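Local structure of reticulocyte binding protein (Streptococcus agalactiae COH1, 3FAW) at residues N587-V592 / T626-N631; D596-L601 / H684-K689. The protein probably hydrolyses alpha-1,6-glucosidic linkages of pullulan and related alpha-glucans, as a secreted, cell-wall-anchored streptococcal pullulanase. One frame throughout, in Å; residues are numbered along the deposited sequence.

Contact 1: residues N587-V592 / T626-N631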
ATOM      1  N   ASN A 587       8.138 -12.739  26.491  1.00 16.92           N
ATOM      2  CA  ASN A 587       7.395 -12.403  27.710  1.00 17.53           C
ATOM      3  C   ASN A 587       8.265 -11.732  28.780  1.00 17.82           C
ATOM      4  O   ASN A 587       8.435 -12.258  29.882  1.00 17.05           O
ATOM      5  CB  ASN A 587       6.689 -13.643  28.287  1.00 17.88           C
ATOM      6  CG  ASN A 587       5.725 -13.297  29.423  1.00 18.66           C
ATOM      7  OD1 ASN A 587       5.694 -13.969  30.459  1.00 18.37           O
ATOM      8  ND2 ASN A 587       4.948 -12.237  29.235  1.00 12.37           N
ATOM      9  N   LYS A 588       8.814 -10.568  28.445  1.00 18.75           N
ATOM     10  CA  LYS A 588       9.625  -9.799  29.388  1.00 18.35           C
ATOM     11  C   LYS A 588       9.221  -8.318  29.418  1.00 18.13           C
ATOM     12  O   LYS A 588       8.781  -7.758  28.412  1.00 13.69           O
ATOM     13  CB  LYS A 588      11.107  -9.953  29.051  1.00 18.93           C
ATOM     14  CG  LYS A 588      11.641 -11.356  29.317  1.00 19.61           C
ATOM     15  CD  LYS A 588      13.148 -11.433  29.121  1.00 21.35           C
ATOM     16  CE  LYS A 588      13.686 -12.791  29.535  1.00 23.84           C
ATOM     17  NZ  LYS A 588      15.171 -12.858  29.439  1.00 25.58           N
ATOM     18  N   ASP A 589       9.362  -7.706  30.592  1.00 18.04           N
ATOM     19  CA  ASP A 589       9.037  -6.296  30.793  1.00 18.93           C
ATOM     20  C   ASP A 589      10.213  -5.448  30.312  1.00 19.71           C
ATOM     21  O   ASP A 589      11.329  -5.624  30.803  1.00 19.67           O
ATOM     22  CB  ASP A 589       8.764  -6.022  32.279  1.00 18.29           C
ATOM     23  CG  ASP A 589       8.116  -4.662  32.529  1.00 18.29           C
ATOM     24  OD1 ASP A 589       8.144  -3.788  31.640  1.00 18.98           O
ATOM     25  OD2 ASP A 589       7.568  -4.461  33.634  1.00 21.64           O
ATOM     26  N   PRO A 590       9.977  -4.543  29.337  1.00 20.93           N
ATOM     27  CA  PRO A 590      11.011  -3.591  28.905  1.00 22.84           C
ATOM     28  C   PRO A 590      11.614  -2.718  30.019  1.00 24.47           C
ATOM     29  O   PRO A 590      12.706  -2.182  29.843  1.00 26.62           O
ATOM     30  CB  PRO A 590      10.275  -2.710  27.888  1.00 23.27           C
ATOM     31  CG  PRO A 590       9.156  -3.544  27.394  1.00 21.41           C
ATOM     32  CD  PRO A 590       8.736  -4.388  28.552  1.00 20.83           C
ATOM     33  N   LYS A 591      10.912  -2.569  31.141  1.00 26.05           N
ATOM     34  CA  LYS A 591      11.442  -1.832  32.296  1.00 27.02           C
ATOM     35  C   LYS A 591      12.713  -2.472  32.872  1.00 26.12           C
ATOM     36  O   LYS A 591      13.578  -1.768  33.394  1.00 26.32           O
ATOM     37  CB  LYS A 591      10.380  -1.714  33.396  1.00 27.10           C
ATOM     38  CG  LYS A 591      10.757  -0.752  34.524  1.00 27.88           C
ATOM     39  CD  LYS A 591       9.649  -0.619  35.563  1.00 29.40           C
ATOM     40  CE  LYS A 591       8.487   0.237  35.069  0.10 29.26           C
ATOM     41  NZ  LYS A 591       8.881   1.655  34.842  0.10 29.40           N
ATOM     42  N   VAL A 592      12.810  -3.799  32.784  1.00 25.14           N
ATOM     43  CA  VAL A 592      13.987  -4.533  33.263  1.00 23.92           C
ATOM     44  C   VAL A 592      14.774  -5.259  32.162  1.00 22.60           C
ATOM     45  O   VAL A 592      15.922  -5.648  32.383  1.00 21.92           O
ATOM     46  CB  VAL A 592      13.601  -5.580  34.337  1.00 24.81           C
ATOM     47  CG1 VAL A 592      12.900  -4.910  35.504  1.00 24.55           C
ATOM     48  CG2 VAL A 592      12.731  -6.680  33.735  1.00 25.75           C
ATOM     49  N   THR A 626       8.155   1.822  19.896  1.00 11.76           N
ATOM     50  CA  THR A 626       7.143   1.138  20.703  1.00 11.99           C
ATOM     51  C   THR A 626       5.781   1.821  20.596  1.00 13.23           C
ATOM     52  O   THR A 626       5.695   3.037  20.366  1.00 12.21           O
ATOM     53  CB  THR A 626       7.553   1.083  22.200  1.00 12.98           C
ATOM     54  OG1 THR A 626       6.625   0.262  22.924  1.00 10.34           O
ATOM     55  CG2 THR A 626       7.575   2.478  22.806  1.00 10.30           C
ATOM     56  N   LYS A 627       4.729   1.025  20.779  1.00 14.12           N
ATOM     57  CA  LYS A 627       3.351   1.519  20.805  1.00 16.07           C
ATOM     58  C   LYS A 627       2.650   1.097  22.100  1.00 16.87           C
ATOM     59  O   LYS A 627       1.502   0.644  22.080  1.00 16.89           O
ATOM     60  CB  LYS A 627       2.579   1.012  19.580  1.00 16.38           C
ATOM     61  CG  LYS A 627       3.135   1.520  18.258  1.00 17.08           C
ATOM     62  CD  LYS A 627       2.326   1.042  17.056  1.00 14.52           C
ATOM     63  CE  LYS A 627       2.922   1.588  15.760  1.00 15.23           C
ATOM     64  NZ  LYS A 627       2.303   1.026  14.525  1.00 10.83           N
ATOM     65  N   ARG A 628       3.349   1.265  23.224  1.00 19.11           N
ATOM     66  CA  ARG A 628       2.821   0.907  24.539  1.00 19.64           C
ATOM     67  C   ARG A 628       1.728   1.893  24.953  1.00 19.30           C
ATOM     68  O   ARG A 628       1.872   3.100  24.764  1.00 19.15           O
ATOM     69  CB  ARG A 628       3.938   0.897  25.595  1.00 20.64           C
ATOM     70  CG  ARG A 628       3.566   0.142  26.883  1.00 21.84           C
ATOM     71  CD  ARG A 628       4.326   0.641  28.104  1.00 25.59           C
ATOM     72  NE  ARG A 628       5.717   0.184  28.157  1.00 27.27           N
ATOM     73  CZ  ARG A 628       6.264  -0.549  29.130  1.00 27.29           C
ATOM     74  NH1 ARG A 628       5.562  -0.953  30.184  1.00 27.95           N
ATOM     75  NH2 ARG A 628       7.546  -0.885  29.047  1.00 27.36           N
ATOM     76  N   LEU A 629       0.644   1.366  25.519  1.00 18.49           N
ATOM     77  CA  LEU A 629      -0.499   2.175  25.935  1.00 18.30           C
ATOM     78  C   LEU A 629      -0.267   2.730  27.344  1.00 19.01           C
ATOM     79  O   LEU A 629      -0.643   2.108  28.342  1.00 18.58           O
ATOM     80  CB  LEU A 629      -1.782   1.336  25.879  1.00 18.80           C
ATOM     81  CG  LEU A 629      -3.131   2.047  26.036  1.00 17.05           C
ATOM     82  CD1 LEU A 629      -3.417   2.962  24.851  1.00 14.89           C
ATOM     83  CD2 LEU A 629      -4.242   1.022  26.201  1.00 16.63           C
ATOM     84  N   LEU A 630       0.362   3.904  27.408  1.00 19.33           N
ATOM     85  CA  LEU A 630       0.635   4.596  28.674  1.00 19.01           C
ATOM     86  C   LEU A 630      -0.576   5.406  29.147  1.00 19.05           C
ATOM     87  O   LEU A 630      -0.479   6.615  29.383  1.00 19.45           O
ATOM     88  CB  LEU A 630       1.851   5.520  28.528  1.00 19.33           C
ATOM     89  CG  LEU A 630       3.184   4.863  28.164  1.00 19.39           C
ATOM     90  CD1 LEU A 630       4.247   5.925  27.915  1.00 20.52           C
ATOM     91  CD2 LEU A 630       3.634   3.911  29.259  1.00 21.03           C
ATOM     92  N   ASN A 631      -1.708   4.723  29.292  1.00 18.62           N
ATOM     93  CA  ASN A 631      -2.948   5.326  29.769  1.00 18.41           C
ATOM     94  C   ASN A 631      -3.196   4.881  31.211  1.00 18.89           C
ATOM     95  O   ASN A 631      -3.190   3.677  31.480  1.00 18.47           O
ATOM     96  CB  ASN A 631      -4.109   4.888  28.874  1.00 17.69           C
ATOM     97  CG  ASN A 631      -5.396   5.645  29.158  1.00 18.54           C
ATOM     98  OD1 ASN A 631      -5.946   5.571  30.257  1.00 18.44           O
ATOM     99  ND2 ASN A 631      -5.892   6.364  28.157  1.00 12.54           N
TER
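The turn that opens helix 590-609 faces an irregular loop at long range, the nearest CA atoms, those of P590 and T626, lying 10.2 Å apart, and R628 bridges the interval. Its chain leaves with CG anti to the backbone N (chi1 -163°) and bends at chi3, which brings NH2 against the ring of P590, 3.5 Å from P590 CB and obliquely placed. D589 OD1 lies at the edge of the guanidinium, near its plane, but R628 NH2 stays 3.9 Å from D589 OD1, a long salt bridge, with carboxylate and guanidinium turned 47° apart. D589 caps the N terminus of helix 590-609, which with helix 578-586 lies between the seventh and eighth strands of the TIM barrel: its OD1 accepts from K591 N at 3.1 Å, nearly straight at 171° and from above the carboxylate plane. D589 OD1 thus serves both the cap and the ion pair, while OD2 accepts from K654 N. The other branch of the guanidinium is anchored separately, R628 NH1 donating to Y656 O. K591 NZ, of like charge, ends 6.3 Å from R628 NH1.

Contact 2: residues D596-L601 / H684-K689; sequences DIHRRL and HPISTK
I686 sets a methyl group over one face of the imidazole of H598, the main touch between helix 590-609, which precedes the last strand of the TIM barrel, and helix 685-703, beyond that strand and before the C-terminal beta sheet. The two side chains cross at about a right angle. The branch that meets the ring is CG2, held anti to the backbone N of I686, whereas CG1 lies beside that N. The methyl forms a CH-pi contact, 3.7 Å from I686 CG2 to the centroid of the H598 ring and 19° off the ring normal. The offset is toward the rim, on the side of the ring's root: I686 CG2 is 3.5 Å from H598 CG and 4.2 Å from H598 NE2. The far end of the imidazole instead passes obliquely by S687, with H598 NE2 4.1 Å from S687 CA. Polar partners help fix the ring's rotation, since H598 ND1 is hydrogen-bonded to E594 O one turn back in its own helix and NE2 has a weak bond to Y623 O. The hydroxyl of S687 is bonded to A677 O. Within helix 590-609, R600 NE reaches D596 OD2 at 3.2 Å in a salt bridge; D596 OD2 lies in the guanidinium plane, while R600 NE meets the carboxylate from above its plane. At the start of helix 685-703, the carbonyl of the N-cap residue H684 takes two bonds from T688, which reach it from opposite faces of its plane: the backbone N at 3.2 Å and, closer, T688 OG1 to H684 O at 2.7 Å.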
ATOM      1  N   ASP A 596      18.212  -6.694  26.604  1.00 14.48           N
ATOM      2  CA  ASP A 596      18.064  -7.983  25.940  1.00 16.12           C
ATOM      3  C   ASP A 596      17.189  -7.857  24.695  1.00 14.80           C
ATOM      4  O   ASP A 596      17.522  -8.381  23.633  1.00 13.55           O
ATOM      5  CB  ASP A 596      17.467  -9.015  26.900  1.00 20.00           C
ATOM      6  CG  ASP A 596      17.446 -10.413  26.314  1.00 20.00           C
ATOM      7  OD1 ASP A 596      18.529 -10.928  25.964  1.00 20.00           O
ATOM      8  OD2 ASP A 596      16.348 -10.997  26.204  1.00 20.00           O
ATOM      9  N   ILE A 597      16.070  -7.154  24.838  1.00 14.21           N
ATOM     10  CA  ILE A 597      15.139  -6.938  23.734  1.00 14.44           C
ATOM     11  C   ILE A 597      15.858  -6.309  22.535  1.00 13.58           C
ATOM     12  O   ILE A 597      15.671  -6.754  21.405  1.00 14.24           O
ATOM     13  CB  ILE A 597      13.922  -6.077  24.172  1.00 14.35           C
ATOM     14  CG1 ILE A 597      13.042  -6.860  25.160  1.00 14.23           C
ATOM     15  CG2 ILE A 597      13.089  -5.663  22.961  1.00 15.22           C
ATOM     16  CD1 ILE A 597      12.013  -6.007  25.887  1.00 15.16           C
ATOM     17  N   HIS A 598      16.687  -5.295  22.785  1.00 12.69           N
ATOM     18  CA  HIS A 598      17.435  -4.625  21.713  1.00 12.90           C
ATOM     19  C   HIS A 598      18.547  -5.499  21.121  1.00 12.42           C
ATOM     20  O   HIS A 598      18.835  -5.408  19.931  1.00 10.76           O
ATOM     21  CB  HIS A 598      18.004  -3.284  22.187  1.00 12.59           C
ATOM     22  CG  HIS A 598      16.988  -2.185  22.234  1.00 15.25           C
ATOM     23  ND1 HIS A 598      15.997  -2.132  23.190  1.00 15.95           N
ATOM     24  CD2 HIS A 598      16.803  -1.103  21.441  1.00 14.80           C
ATOM     25  CE1 HIS A 598      15.246  -1.065  22.985  1.00 13.69           C
ATOM     26  NE2 HIS A 598      15.715  -0.422  21.931  1.00 14.10           N
ATOM     27  N   ARG A 599      19.167  -6.340  21.945  1.00 13.04           N
ATOM     28  CA  ARG A 599      20.148  -7.304  21.441  1.00 13.57           C
ATOM     29  C   ARG A 599      19.497  -8.226  20.409  1.00 12.12           C
ATOM     30  O   ARG A 599      20.063  -8.470  19.347  1.00 11.54           O
ATOM     31  CB  ARG A 599      20.774  -8.107  22.590  1.00 13.25           C
ATOM     32  CG  ARG A 599      21.853  -7.340  23.336  1.00 14.30           C
ATOM     33  CD  ARG A 599      22.420  -8.124  24.506  1.00 17.37           C
ATOM     34  NE  ARG A 599      23.297  -7.284  25.320  1.00 21.43           N
ATOM     35  CZ  ARG A 599      23.913  -7.674  26.435  1.00 24.88           C
ATOM     36  NH1 ARG A 599      23.761  -8.912  26.901  0.10 24.96           N
ATOM     37  NH2 ARG A 599      24.688  -6.819  27.091  1.00 26.46           N
ATOM     38  N   ARG A 600      18.291  -8.699  20.719  1.00 10.55           N
ATOM     39  CA  ARG A 600      17.499  -9.515  19.795  1.00 10.37           C
ATOM     40  C   ARG A 600      17.006  -8.727  18.579  1.00 11.48           C
ATOM     41  O   ARG A 600      16.982  -9.249  17.465  1.00 12.47           O
ATOM     42  CB  ARG A 600      16.311 -10.142  20.529  1.00 10.35           C
ATOM     43  CG  ARG A 600      16.725 -11.144  21.596  1.00 10.51           C
ATOM     44  CD  ARG A 600      15.540 -11.593  22.432  1.00  9.61           C
ATOM     45  NE  ARG A 600      15.925 -12.566  23.453  1.00  6.26           N
ATOM     46  CZ  ARG A 600      16.126 -13.869  23.238  1.00  7.93           C
ATOM     47  NH1 ARG A 600      16.000 -14.385  22.027  1.00  9.81           N
ATOM     48  NH2 ARG A 600      16.465 -14.664  24.246  1.00 10.04           N
ATOM     49  N   LEU A 601      16.614  -7.474  18.795  1.00 12.76           N
ATOM     50  CA  LEU A 601      16.173  -6.594  17.711  1.00 13.01           C
ATOM     51  C   LEU A 601      17.287  -6.398  16.681  1.00 13.32           C
ATOM     52  O   LEU A 601      17.047  -6.451  15.472  1.00 11.72           O
ATOM     53  CB  LEU A 601      15.727  -5.241  18.282  1.00 13.79           C
ATOM     54  CG  LEU A 601      15.020  -4.258  17.346  1.00 14.35           C
ATOM     55  CD1 LEU A 601      14.220  -3.253  18.162  1.00 15.73           C
ATOM     56  CD2 LEU A 601      16.003  -3.536  16.435  1.00 12.82           C
ATOM     57  N   HIS A 684      19.072   8.339  26.052  1.00 19.03           N
ATOM     58  CA  HIS A 684      18.637   7.026  25.567  1.00 17.49           C
ATOM     59  C   HIS A 684      19.784   6.279  24.875  1.00 16.90           C
ATOM     60  O   HIS A 684      19.788   6.137  23.650  1.00 15.04           O
ATOM     61  CB  HIS A 684      17.450   7.184  24.610  1.00 17.33           C
ATOM     62  CG  HIS A 684      16.290   7.925  25.199  1.00 17.31           C
ATOM     63  ND1 HIS A 684      16.229   9.301  25.233  1.00 17.25           N
ATOM     64  CD2 HIS A 684      15.146   7.483  25.773  1.00 19.33           C
ATOM     65  CE1 HIS A 684      15.097   9.675  25.806  1.00 16.45           C
ATOM     66  NE2 HIS A 684      14.423   8.591  26.143  1.00 18.53           N
ATOM     67  N   PRO A 685      20.762   5.789  25.661  1.00 16.36           N
ATOM     68  CA  PRO A 685      21.945   5.130  25.102  1.00 15.62           C
ATOM     69  C   PRO A 685      21.683   3.782  24.408  1.00 15.05           C
ATOM     70  O   PRO A 685      22.410   3.435  23.474  1.00 14.75           O
ATOM     71  CB  PRO A 685      22.852   4.944  26.326  1.00 16.83           C
ATOM     72  CG  PRO A 685      21.930   4.905  27.477  1.00 16.69           C
ATOM     73  CD  PRO A 685      20.811   5.838  27.134  1.00 17.04           C
ATOM     74  N   ILE A 686      20.668   3.037  24.847  1.00 13.22           N
ATOM     75  CA  ILE A 686      20.358   1.725  24.256  1.00 13.33           C
ATOM     76  C   ILE A 686      19.734   1.836  22.848  1.00 13.12           C
ATOM     77  O   ILE A 686      20.160   1.149  21.917  1.00 12.86           O
ATOM     78  CB  ILE A 686      19.431   0.895  25.178  1.00 12.90           C
ATOM     79  CG1 ILE A 686      20.139   0.597  26.505  1.00 14.13           C
ATOM     80  CG2 ILE A 686      19.017  -0.410  24.504  1.00  8.85           C
ATOM     81  CD1 ILE A 686      19.267  -0.098  27.536  1.00 16.40           C
ATOM     82  N   SER A 687      18.733   2.699  22.704  1.00 11.93           N
ATOM     83  CA  SER A 687      18.054   2.896  21.422  1.00 12.49           C
ATOM     84  C   SER A 687      18.935   3.613  20.395  1.00 13.05           C
ATOM     85  O   SER A 687      18.842   3.338  19.199  1.00 13.27           O
ATOM     86  CB  SER A 687      16.739   3.660  21.618  1.00 12.23           C
ATOM     87  OG  SER A 687      16.969   4.951  22.151  1.00 11.39           O
ATOM     88  N   THR A 688      19.785   4.526  20.859  1.00 14.04           N
ATOM     89  CA  THR A 688      20.727   5.220  19.976  1.00 13.31           C
ATOM     90  C   THR A 688      21.859   4.287  19.515  1.00 13.85           C
ATOM     91  O   THR A 688      22.336   4.398  18.384  1.00 11.56           O
ATOM     92  CB  THR A 688      21.304   6.512  20.620  1.00 12.08           C
ATOM     93  OG1 THR A 688      21.894   6.222  21.896  1.00 10.44           O
ATOM     94  CG2 THR A 688      20.199   7.551  20.798  1.00 12.08           C
ATOM     95  N   LYS A 689      22.278   3.367  20.382  1.00 14.63           N
ATOM     96  CA  LYS A 689      23.230   2.322  19.983  1.00 15.93           C
ATOM     97  C   LYS A 689      22.625   1.421  18.909  1.00 15.69           C
ATOM     98  O   LYS A 689      23.298   1.047  17.949  1.00 16.00           O
ATOM     99  CB  LYS A 689      23.661   1.478  21.185  1.00 16.33           C
ATOM    100  CG  LYS A 689      24.678   0.381  20.846  1.00 17.17           C
ATOM    101  CD  LYS A 689      25.264  -0.242  22.107  1.00 15.68           C
ATOM    102  CE  LYS A 689      26.227  -1.365  21.778  1.00 16.45           C
ATOM    103  NZ  LYS A 689      26.719  -2.056  23.000  1.00 17.37           N
TER

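Overall arrangement
From the N terminus, the chain passes through the beta-rich domains and most of the TIM barrel before reaching 587-592, at the start of helix 590-609. Segment 596-601 follows on the same helix, where P590 packs on I597. After barrel strand 614-618, contact 1 closes a loop of 33 residues by returning 626-631 to the helix start. Contact 2 closes a longer one, of 82 residues, when the start of helix 685-703 packs on helix 590-609. The segments alternate along the chain, so the two closures cross, their centres about 14 Å apart. Helix 590-609 is tied to the loop beyond the last barrel strand and to helix 685-703, the first of two helices before the C-terminal beta sheet.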